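Local atomic coordinates of peptide amidase (Stenotrophomonas maltophilia, PDB entry 1M22), a protein that probably hydrolyses amide bonds as a peptide amidase of the amidase signature family. Residues P216-Q221 with L327-A332; S390-L395 with A439-Y444; K285-P290 with Q453-P458; P193-G198 with P416-A421; R115-A120 with T239-R244. One frame throughout, in Å; residues are numbered along the deposited sequence.

Interaction 1. Residues P216-Q221 with L327-A332; sequences PISFSQ and LYEFKA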
# COMPACT_ATOMS: atom_id res chain seq x y z
N PRO A 216 2.30 13.98 -1.78
CA PRO A 216 1.33 13.79 -0.71
C PRO A 216 -0.14 14.07 -0.91
O PRO A 216 -0.60 14.51 -1.96
CB PRO A 216 1.88 14.69 0.37
CG PRO A 216 2.23 15.92 -0.46
CD PRO A 216 2.90 15.32 -1.70
N ILE A 217 -0.87 13.77 0.16
CA ILE A 217 -2.27 14.11 0.29
C ILE A 217 -2.33 14.67 1.71
O ILE A 217 -2.55 15.86 1.89
CB ILE A 217 -3.26 12.92 0.21
CG1 ILE A 217 -3.31 12.36 -1.21
CG2 ILE A 217 -4.66 13.41 0.60
CD1 ILE A 217 -4.29 11.20 -1.37
N SER A 218 -2.05 13.83 2.71
CA SER A 218 -2.13 14.24 4.11
C SER A 218 -0.92 13.89 4.99
O SER A 218 -0.56 12.72 5.12
CB SER A 218 -3.38 13.59 4.71
OG SER A 218 -3.39 13.64 6.12
N PHE A 219 -0.31 14.89 5.62
CA PHE A 219 0.81 14.56 6.49
C PHE A 219 0.31 13.86 7.74
O PHE A 219 1.06 13.15 8.41
CB PHE A 219 1.63 15.81 6.84
CG PHE A 219 0.83 16.94 7.41
CD1 PHE A 219 0.33 16.88 8.70
CD2 PHE A 219 0.61 18.09 6.65
CE1 PHE A 219 -0.39 17.95 9.23
CE2 PHE A 219 -0.10 19.16 7.18
CZ PHE A 219 -0.61 19.10 8.47
N SER A 220 -0.97 14.02 8.06
CA SER A 220 -1.54 13.37 9.23
C SER A 220 -1.80 11.87 9.03
O SER A 220 -1.68 11.09 9.97
CB SER A 220 -2.85 14.04 9.64
OG SER A 220 -2.64 15.35 10.14
N GLN A 221 -2.13 11.47 7.80
CA GLN A 221 -2.48 10.07 7.53
C GLN A 221 -1.60 9.31 6.54
O GLN A 221 -1.60 8.08 6.55
CB GLN A 221 -3.94 10.01 7.05
CG GLN A 221 -4.91 10.64 8.03
CD GLN A 221 -6.37 10.61 7.60
OE1 GLN A 221 -7.21 11.28 8.20
NE2 GLN A 221 -6.69 9.83 6.57
N LEU A 327 -8.47 18.03 2.69
CA LEU A 327 -8.48 19.15 1.76
C LEU A 327 -7.41 20.18 2.12
O LEU A 327 -6.65 20.62 1.26
CB LEU A 327 -9.86 19.81 1.74
CG LEU A 327 -10.99 18.99 1.11
CD1 LEU A 327 -12.34 19.62 1.44
CD2 LEU A 327 -10.79 18.90 -0.40
N TYR A 328 -7.35 20.56 3.39
CA TYR A 328 -6.37 21.54 3.84
C TYR A 328 -4.94 21.03 3.70
O TYR A 328 -4.07 21.74 3.20
CB TYR A 328 -6.61 21.92 5.30
CG TYR A 328 -7.71 22.93 5.52
CD1 TYR A 328 -9.06 22.57 5.43
CD2 TYR A 328 -7.41 24.26 5.84
CE1 TYR A 328 -10.07 23.50 5.66
CE2 TYR A 328 -8.41 25.20 6.07
CZ TYR A 328 -9.74 24.81 5.97
OH TYR A 328 -10.74 25.73 6.21
N GLU A 329 -4.70 19.81 4.15
CA GLU A 329 -3.36 19.26 4.09
C GLU A 329 -2.90 18.97 2.67
O GLU A 329 -1.70 19.06 2.37
CB GLU A 329 -3.27 18.01 4.97
CG GLU A 329 -3.48 18.33 6.45
CD GLU A 329 -3.27 17.15 7.37
OE1 GLU A 329 -2.83 16.08 6.90
OE2 GLU A 329 -3.54 17.30 8.59
N PHE A 330 -3.83 18.64 1.78
CA PHE A 330 -3.46 18.37 0.39
C PHE A 330 -2.90 19.63 -0.27
O PHE A 330 -1.86 19.58 -0.92
CB PHE A 330 -4.67 17.86 -0.40
CG PHE A 330 -4.40 17.65 -1.87
CD1 PHE A 330 -3.53 16.65 -2.30
CD2 PHE A 330 -5.00 18.47 -2.82
CE1 PHE A 330 -3.26 16.47 -3.66
CE2 PHE A 330 -4.74 18.30 -4.18
CZ PHE A 330 -3.87 17.30 -4.60
N LYS A 331 -3.59 20.76 -0.12
CA LYS A 331 -3.09 21.98 -0.73
C LYS A 331 -1.73 22.35 -0.15
O LYS A 331 -0.78 22.60 -0.89
CB LYS A 331 -4.06 23.15 -0.53
CG LYS A 331 -3.55 24.42 -1.19
CD LYS A 331 -4.49 25.60 -0.97
CE LYS A 331 -3.98 26.83 -1.71
NZ LYS A 331 -4.91 27.98 -1.54
N ALA A 332 -1.64 22.38 1.17
CA ALA A 332 -0.39 22.74 1.83
C ALA A 332 0.75 21.79 1.47
O ALA A 332 1.84 22.22 1.10
CB ALA A 332 -0.59 22.76 3.34
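I217 and F330 bring the backbones closest, CA to CA 4.4 Å, where the irregular segment 216-221 runs against a turn of helix 319-340. There the I217 carbonyl oxygen lies 3.1 Å from F330 CA, a CA-H...O contact. One residue earlier in the helix, E329 carries the polar part. Its CG stands anti to the carbonyl carbon (chi1 -65°) and the chain is extended beyond, which sends the carboxylate into the bend of S218, F219 and S220. E329 OE1 accepts from S218 OG at 2.6 Å and from S220 N at 3.0 Å. These two donors come from opposite faces of the carboxylate plane, both on the syn side. E329 OE2 uses its syn lone pair to accept from S220 OG at 2.6 Å. Y385 OH is a second partner of OE2. The F219 ring lies under the carboxylate, the two planes 12° apart and stacked. E329 CG also makes a CH-pi contact, 3.9 Å from the centroid of the F219 ring. These bonds and the stack fix the rotation of the carboxylate. Beside them, the F330 ring turns its edge to I217 CA. S218 OG also accepts from Q221 N, so the loop that binds the buried E329 holds an ST motif. It borders the active site: the I217 side chain is about 6 Å from those of S165 and S189.

Interaction 2. Residues S390-L395 with A439-Y444; sequences SDARRL and AAVAGY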
# COMPACT_ATOMS: atom_id res chain seq x y z
N SER A 390 -7.80 17.46 14.93
CA SER A 390 -7.83 16.95 16.29
C SER A 390 -8.98 15.96 16.51
O SER A 390 -8.77 14.88 17.07
CB SER A 390 -7.97 18.10 17.29
OG SER A 390 -8.02 17.62 18.62
N ASP A 391 -10.17 16.32 16.06
CA ASP A 391 -11.34 15.45 16.22
C ASP A 391 -11.20 14.11 15.51
O ASP A 391 -11.50 13.06 16.08
CB ASP A 391 -12.61 16.15 15.72
CG ASP A 391 -13.03 17.30 16.62
OD1 ASP A 391 -12.73 17.26 17.83
OD2 ASP A 391 -13.69 18.23 16.11
N ALA A 392 -10.74 14.14 14.26
CA ALA A 392 -10.58 12.91 13.49
C ALA A 392 -9.64 11.94 14.18
O ALA A 392 -9.96 10.76 14.36
CB ALA A 392 -10.07 13.24 12.09
N ARG A 393 -8.47 12.44 14.58
CA ARG A 393 -7.46 11.64 15.26
C ARG A 393 -7.99 11.05 16.57
O ARG A 393 -7.79 9.87 16.87
CB ARG A 393 -6.23 12.52 15.51
CG ARG A 393 -5.01 11.83 16.08
CD ARG A 393 -4.78 10.47 15.45
NE ARG A 393 -4.58 10.46 14.00
CZ ARG A 393 -3.43 10.74 13.40
NH1 ARG A 393 -2.36 11.08 14.11
NH2 ARG A 393 -3.35 10.65 12.08
N ARG A 394 -8.69 11.88 17.34
CA ARG A 394 -9.26 11.46 18.62
C ARG A 394 -10.35 10.40 18.47
O ARG A 394 -10.35 9.39 19.17
CB ARG A 394 -9.83 12.68 19.35
CG ARG A 394 -10.58 12.36 20.63
CD ARG A 394 -10.99 13.64 21.35
NE ARG A 394 -11.82 14.51 20.53
CZ ARG A 394 -13.09 14.27 20.22
NH1 ARG A 394 -13.69 13.18 20.67
NH2 ARG A 394 -13.76 15.12 19.46
N LEU A 395 -11.28 10.64 17.55
CA LEU A 395 -12.39 9.72 17.34
C LEU A 395 -11.99 8.34 16.82
O LEU A 395 -12.56 7.33 17.23
CB LEU A 395 -13.41 10.33 16.37
CG LEU A 395 -14.16 11.57 16.86
CD1 LEU A 395 -14.94 12.18 15.71
CD2 LEU A 395 -15.09 11.20 18.01
N ALA A 439 -8.02 2.83 11.15
CA ALA A 439 -6.57 2.81 11.26
C ALA A 439 -5.94 3.94 10.46
O ALA A 439 -4.99 4.58 10.91
CB ALA A 439 -6.04 1.46 10.77
N ALA A 440 -6.47 4.20 9.27
CA ALA A 440 -5.94 5.27 8.44
C ALA A 440 -6.05 6.63 9.11
O ALA A 440 -5.09 7.40 9.15
CB ALA A 440 -6.66 5.28 7.09
N VAL A 441 -7.23 6.93 9.65
CA VAL A 441 -7.45 8.22 10.30
C VAL A 441 -6.71 8.35 11.63
O VAL A 441 -6.25 9.43 11.99
CB VAL A 441 -8.97 8.45 10.48
CG1 VAL A 441 -9.23 9.75 11.23
CG2 VAL A 441 -9.64 8.48 9.11
N ALA A 442 -6.58 7.24 12.36
CA ALA A 442 -5.87 7.26 13.64
C ALA A 442 -4.37 7.28 13.43
O ALA A 442 -3.62 7.64 14.34
CB ALA A 442 -6.25 6.03 14.46
N GLY A 443 -3.93 6.91 12.23
CA GLY A 443 -2.50 6.85 11.94
C GLY A 443 -1.92 5.59 12.55
O GLY A 443 -0.72 5.51 12.82
N TYR A 444 -2.79 4.60 12.76
CA TYR A 444 -2.41 3.32 13.36
C TYR A 444 -2.15 2.25 12.30
O TYR A 444 -2.63 2.35 11.18
CB TYR A 444 -3.52 2.84 14.30
CG TYR A 444 -3.68 3.64 15.58
CD1 TYR A 444 -2.88 4.76 15.85
CD2 TYR A 444 -4.64 3.27 16.52
CE1 TYR A 444 -3.05 5.49 17.04
CE2 TYR A 444 -4.81 4.00 17.70
CZ TYR A 444 -4.02 5.09 17.95
OH TYR A 444 -4.19 5.79 19.12
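R393 reaches V441 because its CG is anti to the backbone N (chi1 -174°) and the chain then bends at chi2 (41°) and chi3 (59°). The bends carry the guanidinium off the flank of helix 383-407 to the C-terminal end of helix 436-442. There it grips the V441 carbonyl oxygen side-on with two nitrogens. R393 NE gives the shorter bond to V441 O, 2.8 Å, in the carbonyl plane and on a lone pair. R393 NH2 adds a longer one to V441 O, 3.1 Å, from above that plane. V441 O itself stays near the guanidinium plane, at its edge. A442 O lies over one face instead, 3.0 Å from R393 NE, at an angle too poor for a hydrogen bond. These carbonyls belong to the last turn of the helix, whose partial negative charge would suit a cation. The turn closes with a Schellman motif in which G443, with positive phi, is the C-prime residue. The apolar part is small: V441 CG1 packs on A392 CB at 3.7 Å and lies 3.4 Å from A392 O. The strongest bond of R393 is outside this pair, from NH2 to S220 O of the loop before strand 223-228. Thus R393 ties helix 383-407 to both that loop and helix 436-442, while A392 and V441 also touch helix 319-340 and the chain after G443 leads into strand 446-454.

Interaction 3. Residues K285-P290 with Q453-P458; sequences KYRGMP and QIDGLP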
# COMPACT_ATOMS: atom_id res chain seq x y z
N LYS A 285 -22.05 -9.66 6.60
CA LYS A 285 -23.16 -10.28 5.89
C LYS A 285 -23.12 -10.07 4.38
O LYS A 285 -24.08 -10.36 3.68
CB LYS A 285 -24.49 -9.77 6.45
CG LYS A 285 -24.63 -9.92 7.96
CD LYS A 285 -24.33 -11.34 8.43
CE LYS A 285 -25.32 -12.35 7.88
NZ LYS A 285 -25.00 -13.73 8.34
N TYR A 286 -22.00 -9.55 3.90
CA TYR A 286 -21.80 -9.32 2.48
C TYR A 286 -21.98 -10.67 1.79
O TYR A 286 -21.56 -11.70 2.32
CB TYR A 286 -20.39 -8.75 2.26
CG TYR A 286 -20.00 -8.47 0.83
CD1 TYR A 286 -19.42 -9.46 0.04
CD2 TYR A 286 -20.15 -7.19 0.29
CE1 TYR A 286 -19.00 -9.18 -1.26
CE2 TYR A 286 -19.73 -6.91 -1.01
CZ TYR A 286 -19.16 -7.91 -1.77
OH TYR A 286 -18.71 -7.62 -3.05
N ARG A 287 -22.62 -10.67 0.62
CA ARG A 287 -22.87 -11.92 -0.10
C ARG A 287 -21.64 -12.81 -0.24
O ARG A 287 -20.64 -12.42 -0.85
CB ARG A 287 -23.43 -11.61 -1.49
CG ARG A 287 -23.90 -12.84 -2.26
CD ARG A 287 -24.37 -12.49 -3.66
NE ARG A 287 -23.27 -12.03 -4.51
CZ ARG A 287 -22.24 -12.78 -4.88
NH1 ARG A 287 -22.15 -14.04 -4.48
NH2 ARG A 287 -21.29 -12.27 -5.65
N GLY A 288 -21.72 -14.01 0.34
CA GLY A 288 -20.62 -14.96 0.26
C GLY A 288 -19.58 -14.82 1.36
O GLY A 288 -18.68 -15.65 1.48
N MET A 289 -19.70 -13.77 2.17
CA MET A 289 -18.74 -13.52 3.24
C MET A 289 -18.86 -14.37 4.51
O MET A 289 -17.85 -14.81 5.06
CB MET A 289 -18.78 -12.04 3.63
CG MET A 289 -17.59 -11.57 4.47
SD MET A 289 -16.03 -11.54 3.54
CE MET A 289 -16.21 -10.03 2.62
N PRO A 290 -20.09 -14.62 4.99
CA PRO A 290 -20.25 -15.43 6.21
C PRO A 290 -19.36 -16.66 6.35
O PRO A 290 -18.70 -16.84 7.37
CB PRO A 290 -21.74 -15.77 6.20
CG PRO A 290 -22.34 -14.53 5.63
CD PRO A 290 -21.41 -14.23 4.46
N GLN A 453 -11.74 -16.54 -1.42
CA GLN A 453 -12.33 -15.89 -2.58
C GLN A 453 -13.83 -16.10 -2.59
O GLN A 453 -14.34 -17.03 -1.96
CB GLN A 453 -11.75 -16.46 -3.88
CG GLN A 453 -10.26 -16.24 -4.07
CD GLN A 453 -9.73 -16.85 -5.36
OE1 GLN A 453 -8.57 -16.67 -5.72
NE2 GLN A 453 -10.59 -17.58 -6.07
N ILE A 454 -14.53 -15.22 -3.30
CA ILE A 454 -15.97 -15.33 -3.48
C ILE A 454 -16.13 -15.24 -4.99
O ILE A 454 -15.76 -14.23 -5.60
CB ILE A 454 -16.73 -14.16 -2.81
CG1 ILE A 454 -16.54 -14.21 -1.29
CG2 ILE A 454 -18.22 -14.26 -3.16
CD1 ILE A 454 -17.19 -13.07 -0.54
N ASP A 455 -16.65 -16.30 -5.59
CA ASP A 455 -16.86 -16.35 -7.03
C ASP A 455 -15.56 -16.08 -7.80
O ASP A 455 -15.58 -15.42 -8.85
CB ASP A 455 -17.93 -15.33 -7.45
CG ASP A 455 -19.27 -15.61 -6.81
OD1 ASP A 455 -19.77 -16.75 -6.95
OD2 ASP A 455 -19.84 -14.69 -6.18
N GLY A 456 -14.45 -16.57 -7.28
CA GLY A 456 -13.16 -16.39 -7.94
C GLY A 456 -12.44 -15.08 -7.68
O GLY A 456 -11.34 -14.88 -8.20
N LEU A 457 -13.03 -14.20 -6.89
CA LEU A 457 -12.42 -12.90 -6.59
C LEU A 457 -11.91 -12.89 -5.15
O LEU A 457 -12.64 -13.25 -4.23
CB LEU A 457 -13.44 -11.79 -6.83
CG LEU A 457 -13.98 -11.71 -8.26
CD1 LEU A 457 -15.07 -10.65 -8.35
CD2 LEU A 457 -12.84 -11.39 -9.23
N PRO A 458 -10.65 -12.47 -4.94
CA PRO A 458 -10.06 -12.43 -3.60
C PRO A 458 -10.74 -11.58 -2.54
O PRO A 458 -11.29 -10.52 -2.82
CB PRO A 458 -8.64 -11.92 -3.86
CG PRO A 458 -8.35 -12.38 -5.25
CD PRO A 458 -9.65 -12.10 -5.96
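The apolar contact centres on I454, at the end of strand 446-454, which packs against the bend of segment 285-290. Its CG1 stands anti to the carbonyl carbon (chi1 -64°) and its chain is extended. CD1 therefore reaches the backbone of the type II turn from Y286 to M289. I454 CD1 comes to 3.5 Å from G288 C and to the same distance from R287 O. It also meets the edge of the Y286 ring, with I454 CD1 4.3 Å from Y286 CD1. I454 packs on the face of G288 where a side chain would otherwise stand.

The charged contact lies beside this, toward the surface. R287 and D455 form a salt bridge, with their side chains crossing at about a right angle. R287 NH1 and NH2 approach end-on, and each is 2.9 Å from the same oxygen, D455 OD2. The NH1 bond uses the syn lone pair of OD2, while NH2 meets OD2 nearly along its C-O axis. OD2 stays near the guanidinium plane, although the carboxylate plane is turned 34° from it. A bend at chi3 (67°) turns the end of R287 to the aspartate.

Backbone bonds shape both sides. M289 N to Y286 O closes the type II turn. I454 and L457 exchange two bonds across the type I' turn that joins strands 446-454 and 457-464 as a beta hairpin.

The chemistry implies a buried isoleucine filling the inner side of the contact and an exposed, forked ion pair at its outer side, where solvent probably weakens the attraction.

Interaction 4. Residues P193-G198 with P416-A421; sequences PAAING and PTTGVA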
# COMPACT_ATOMS: atom_id res chain seq x y z
N PRO A 193 -6.63 -2.27 -2.15
CA PRO A 193 -6.20 -2.95 -3.38
C PRO A 193 -5.45 -4.25 -3.08
O PRO A 193 -5.47 -5.18 -3.88
CB PRO A 193 -5.35 -1.90 -4.10
CG PRO A 193 -4.89 -0.98 -3.00
CD PRO A 193 -6.09 -0.90 -2.09
N ALA A 194 -4.79 -4.32 -1.93
CA ALA A 194 -4.10 -5.56 -1.60
C ALA A 194 -5.13 -6.68 -1.45
O ALA A 194 -4.98 -7.75 -2.04
CB ALA A 194 -3.30 -5.39 -0.30
N ALA A 195 -6.20 -6.43 -0.70
CA ALA A 195 -7.23 -7.44 -0.51
C ALA A 195 -7.94 -7.79 -1.82
O ALA A 195 -8.18 -8.97 -2.10
CB ALA A 195 -8.26 -6.94 0.52
N ILE A 196 -8.27 -6.77 -2.59
CA ILE A 196 -8.97 -6.93 -3.87
C ILE A 196 -8.17 -7.76 -4.87
O ILE A 196 -8.76 -8.46 -5.72
CB ILE A 196 -9.29 -5.52 -4.45
CG1 ILE A 196 -10.43 -4.89 -3.65
CG2 ILE A 196 -9.63 -5.61 -5.94
CD1 ILE A 196 -11.79 -5.51 -3.90
N ASN A 197 -6.85 -7.71 -4.77
CA ASN A 197 -5.98 -8.46 -5.67
C ASN A 197 -5.29 -9.67 -5.02
O ASN A 197 -4.29 -10.17 -5.52
CB ASN A 197 -4.95 -7.52 -6.30
CG ASN A 197 -5.59 -6.48 -7.21
OD1 ASN A 197 -6.01 -6.80 -8.33
ND2 ASN A 197 -5.69 -5.25 -6.73
N GLY A 198 -5.83 -10.11 -3.88
CA GLY A 198 -5.31 -11.29 -3.21
C GLY A 198 -3.89 -11.32 -2.71
O GLY A 198 -3.23 -12.36 -2.75
N PRO A 416 -13.38 -8.40 7.71
CA PRO A 416 -13.08 -8.60 6.29
C PRO A 416 -12.57 -7.22 5.87
O PRO A 416 -13.08 -6.21 6.36
CB PRO A 416 -14.44 -8.91 5.68
CG PRO A 416 -15.21 -9.50 6.82
CD PRO A 416 -14.81 -8.64 7.99
N THR A 417 -11.59 -7.16 4.99
CA THR A 417 -11.05 -5.87 4.57
C THR A 417 -12.06 -5.05 3.76
O THR A 417 -12.26 -3.86 4.03
CB THR A 417 -9.77 -6.07 3.74
OG1 THR A 417 -8.86 -6.88 4.49
CG2 THR A 417 -9.12 -4.74 3.41
N THR A 418 -12.68 -5.69 2.79
CA THR A 418 -13.66 -5.03 1.93
C THR A 418 -14.41 -6.12 1.17
O THR A 418 -14.30 -7.30 1.50
CB THR A 418 -12.95 -4.06 0.95
OG1 THR A 418 -13.92 -3.35 0.18
CG2 THR A 418 -12.01 -4.82 0.01
N GLY A 419 -15.18 -5.72 0.16
CA GLY A 419 -15.91 -6.70 -0.64
C GLY A 419 -15.02 -7.15 -1.78
O GLY A 419 -13.80 -7.04 -1.70
N VAL A 420 -15.62 -7.67 -2.85
CA VAL A 420 -14.84 -8.12 -3.99
C VAL A 420 -14.81 -7.10 -5.12
O VAL A 420 -15.57 -6.14 -5.13
CB VAL A 420 -15.37 -9.45 -4.56
CG1 VAL A 420 -15.28 -10.54 -3.50
CG2 VAL A 420 -16.81 -9.28 -5.04
N ALA A 421 -13.90 -7.31 -6.06
CA ALA A 421 -13.75 -6.42 -7.20
C ALA A 421 -15.06 -6.28 -7.97
O ALA A 421 -15.84 -7.23 -8.09
CB ALA A 421 -12.65 -6.94 -8.12
O HOH W 1 -11.58 -9.07 -5.36
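The end of helix 191-196, the helix that follows the nucleophile S189, meets the loop after strand 412-416 in a buried apolar contact. A195 and I196 supply the helix side. A195 CB faces T417, 3.7 Å from both T417 CB and T417 CG2. I196 extends further along the loop. Its CG1 stands anti to the carbonyl carbon (chi1 -73°), and a second turn at chi2 (-73°) brings CD1 over the backbone of G419, V420 and A421. I196 CD1 lies 3.3 Å from G419 O and 3.5 Å from A421 N. The I196 and T418 side chains cross at about a right angle, with CD1 4.0 Å from T418 CG2. The other branch, I196 CG2, packs on A421 CB at 4.0 Å.

The helix closes here with a Schellman motif, in which G198 with positive phi is the C-prime residue. N197 turns back on this end, and its ND2 and N both donate to P193 O, from opposite faces of the carbonyl plane.

The polar link between the two segments is a water. It donates to I196 O at 2.9 Å and accepts from A421 N at 3.0 Å, so two buried backbone groups are satisfied together. I196 O has another donor in N154 ND2. The threonine hydroxyls are engaged outside the pair: T417 OG1 bonds with T448 OG1 of strand 446-454, and T418 OG1 with E434 OE2.

Interaction 5. Residues R115-A120 with T239-R244; sequences RRLRDA and TAIAGR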
# COMPACT_ATOMS: atom_id res chain seq x y z
N ARG A 115 16.12 5.43 -1.13
CA ARG A 115 17.55 5.42 -0.85
C ARG A 115 17.82 4.23 0.08
O ARG A 115 18.82 3.53 -0.07
CB ARG A 115 17.99 6.73 -0.19
CG ARG A 115 17.81 7.95 -1.08
CD ARG A 115 18.73 9.10 -0.69
NE ARG A 115 18.41 9.69 0.61
CZ ARG A 115 17.37 10.49 0.84
NH1 ARG A 115 16.54 10.81 -0.15
NH2 ARG A 115 17.17 10.99 2.05
N ARG A 116 16.93 4.01 1.04
CA ARG A 116 17.11 2.89 1.96
C ARG A 116 17.02 1.55 1.23
O ARG A 116 17.80 0.64 1.49
CB ARG A 116 16.07 2.92 3.08
CG ARG A 116 16.26 4.06 4.08
CD ARG A 116 15.36 3.85 5.30
NE ARG A 116 15.78 2.71 6.11
CZ ARG A 116 16.85 2.71 6.90
NH1 ARG A 116 17.62 3.79 7.00
NH2 ARG A 116 17.15 1.62 7.61
N LEU A 117 16.07 1.42 0.31
CA LEU A 117 15.91 0.18 -0.44
C LEU A 117 17.13 -0.09 -1.32
O LEU A 117 17.61 -1.22 -1.40
CB LEU A 117 14.65 0.23 -1.30
CG LEU A 117 13.33 0.07 -0.54
CD1 LEU A 117 12.17 0.41 -1.45
CD2 LEU A 117 13.21 -1.35 -0.01
N ARG A 118 17.63 0.95 -1.98
CA ARG A 118 18.79 0.76 -2.84
C ARG A 118 20.04 0.44 -2.02
O ARG A 118 20.86 -0.38 -2.43
CB ARG A 118 19.00 1.98 -3.74
CG ARG A 118 18.07 1.95 -4.95
CD ARG A 118 18.18 3.17 -5.85
NE ARG A 118 17.70 2.87 -7.19
CZ ARG A 118 17.10 3.75 -7.99
NH1 ARG A 118 16.91 5.00 -7.58
NH2 ARG A 118 16.71 3.39 -9.20
N ASP A 119 20.19 1.07 -0.85
CA ASP A 119 21.34 0.79 -0.00
C ASP A 119 21.26 -0.66 0.47
O ASP A 119 22.29 -1.31 0.68
CB ASP A 119 21.38 1.74 1.20
CG ASP A 119 21.66 3.17 0.81
OD1 ASP A 119 22.48 3.39 -0.11
OD2 ASP A 119 21.07 4.09 1.42
N ALA A 120 20.04 -1.16 0.63
CA ALA A 120 19.81 -2.54 1.06
C ALA A 120 20.05 -3.53 -0.08
O ALA A 120 19.98 -4.75 0.12
CB ALA A 120 18.39 -2.69 1.60
N THR A 239 11.33 -3.95 7.23
CA THR A 239 12.60 -3.88 7.92
C THR A 239 13.57 -2.93 7.21
O THR A 239 14.33 -2.20 7.85
CB THR A 239 13.25 -5.28 8.01
OG1 THR A 239 12.40 -6.15 8.79
CG2 THR A 239 14.62 -5.21 8.67
N ALA A 240 13.52 -2.92 5.88
CA ALA A 240 14.41 -2.07 5.11
C ALA A 240 13.98 -0.60 5.00
O ALA A 240 14.83 0.29 4.98
CB ALA A 240 14.58 -2.65 3.70
N ILE A 241 12.67 -0.34 4.95
CA ILE A 241 12.21 1.04 4.80
C ILE A 241 11.94 1.81 6.08
O ILE A 241 11.90 3.04 6.05
CB ILE A 241 10.95 1.12 3.89
CG1 ILE A 241 9.76 0.39 4.53
CG2 ILE A 241 11.26 0.52 2.52
CD1 ILE A 241 8.47 0.50 3.72
N ALA A 242 11.75 1.12 7.20
CA ALA A 242 11.49 1.82 8.46
C ALA A 242 12.74 2.57 8.92
O ALA A 242 13.86 2.07 8.79
CB ALA A 242 11.06 0.83 9.54
N GLY A 243 12.55 3.77 9.45
CA GLY A 243 13.68 4.53 9.92
C GLY A 243 13.41 6.01 10.09
O GLY A 243 12.54 6.58 9.42
N ARG A 244 14.16 6.64 10.99
CA ARG A 244 14.02 8.07 11.25
C ARG A 244 14.64 8.89 10.12
O ARG A 244 15.70 8.55 9.60
CB ARG A 244 14.68 8.43 12.58
CG ARG A 244 14.46 9.87 13.02
CD ARG A 244 15.03 10.11 14.41
NE ARG A 244 14.74 11.46 14.89
CZ ARG A 244 15.10 11.91 16.09
NH1 ARG A 244 15.75 11.13 16.94
NH2 ARG A 244 14.79 13.16 16.44
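L117 and I241 form the apolar centre, where helix 112-119 lies beside the last turn of helix 231-241. This is helix-to-helix packing in the alpha/beta fold of the amidase, and L117 also touches L83 and L85 on strand 82-86 of the central sheet. The two side chains lie side by side and point the same way. I241 places CG2 anti to the carbonyl carbon, with CG1 in the position between the backbone N and that carbon (chi1 64°). CG2 is the branch that touches L117. It is 3.7 Å from both L117 CD2 and L117 CG, so it sits against the fork of the leucine.

Further out, A240 takes up the contact with its methyl group. A240 CB is 4.2 Å from L117 CD2 and 4.4 Å from A120 CB. The backbones come near here, with the CA atoms of L117 and A240 6.2 Å apart, consistent with the small alanine side chains. A240 also touches L78 in a loop.

R116 forms the polar edge. Its chain is bent at chi3 (69°), which lays it across the end of helix 231-241, where carbonyl groups lack the next turn of the helix. R116 CD lies 3.6 Å from I241 O. A242 O is over one face of the guanidinium, and its angle to NE is too poor for a hydrogen bond. R116 NH1 has a weak hydrogen bond to Y112 OH. The bond that crosses runs from R116 NE to A240 O at 2.8 Å, with the donor tilted 26° from the carbonyl plane.

All five contacts belong to one amidase fold built on a mixed sheet. Interactions 3 and 4 are neighbours, with centres 10 Å apart. They touch where Y286 OH lies 3.1 Å from V420 N, and where P458 packs on A195 and G198. Interactions 1 and 2 touch as well, their centres 14 Å apart, through R393 and S220. Interaction 5 is on the other side of the chain's centre from interactions 3 and 4, about 37 and 28 Å away between centres. In sequence, interaction 1 is nested inside interaction 4 and interaction 2 inside interaction 3. Helix 436-442 of interaction 2 is followed by strand 446-454 of interaction 3. The contacts thus bring sequence-distant parts together around the sheet.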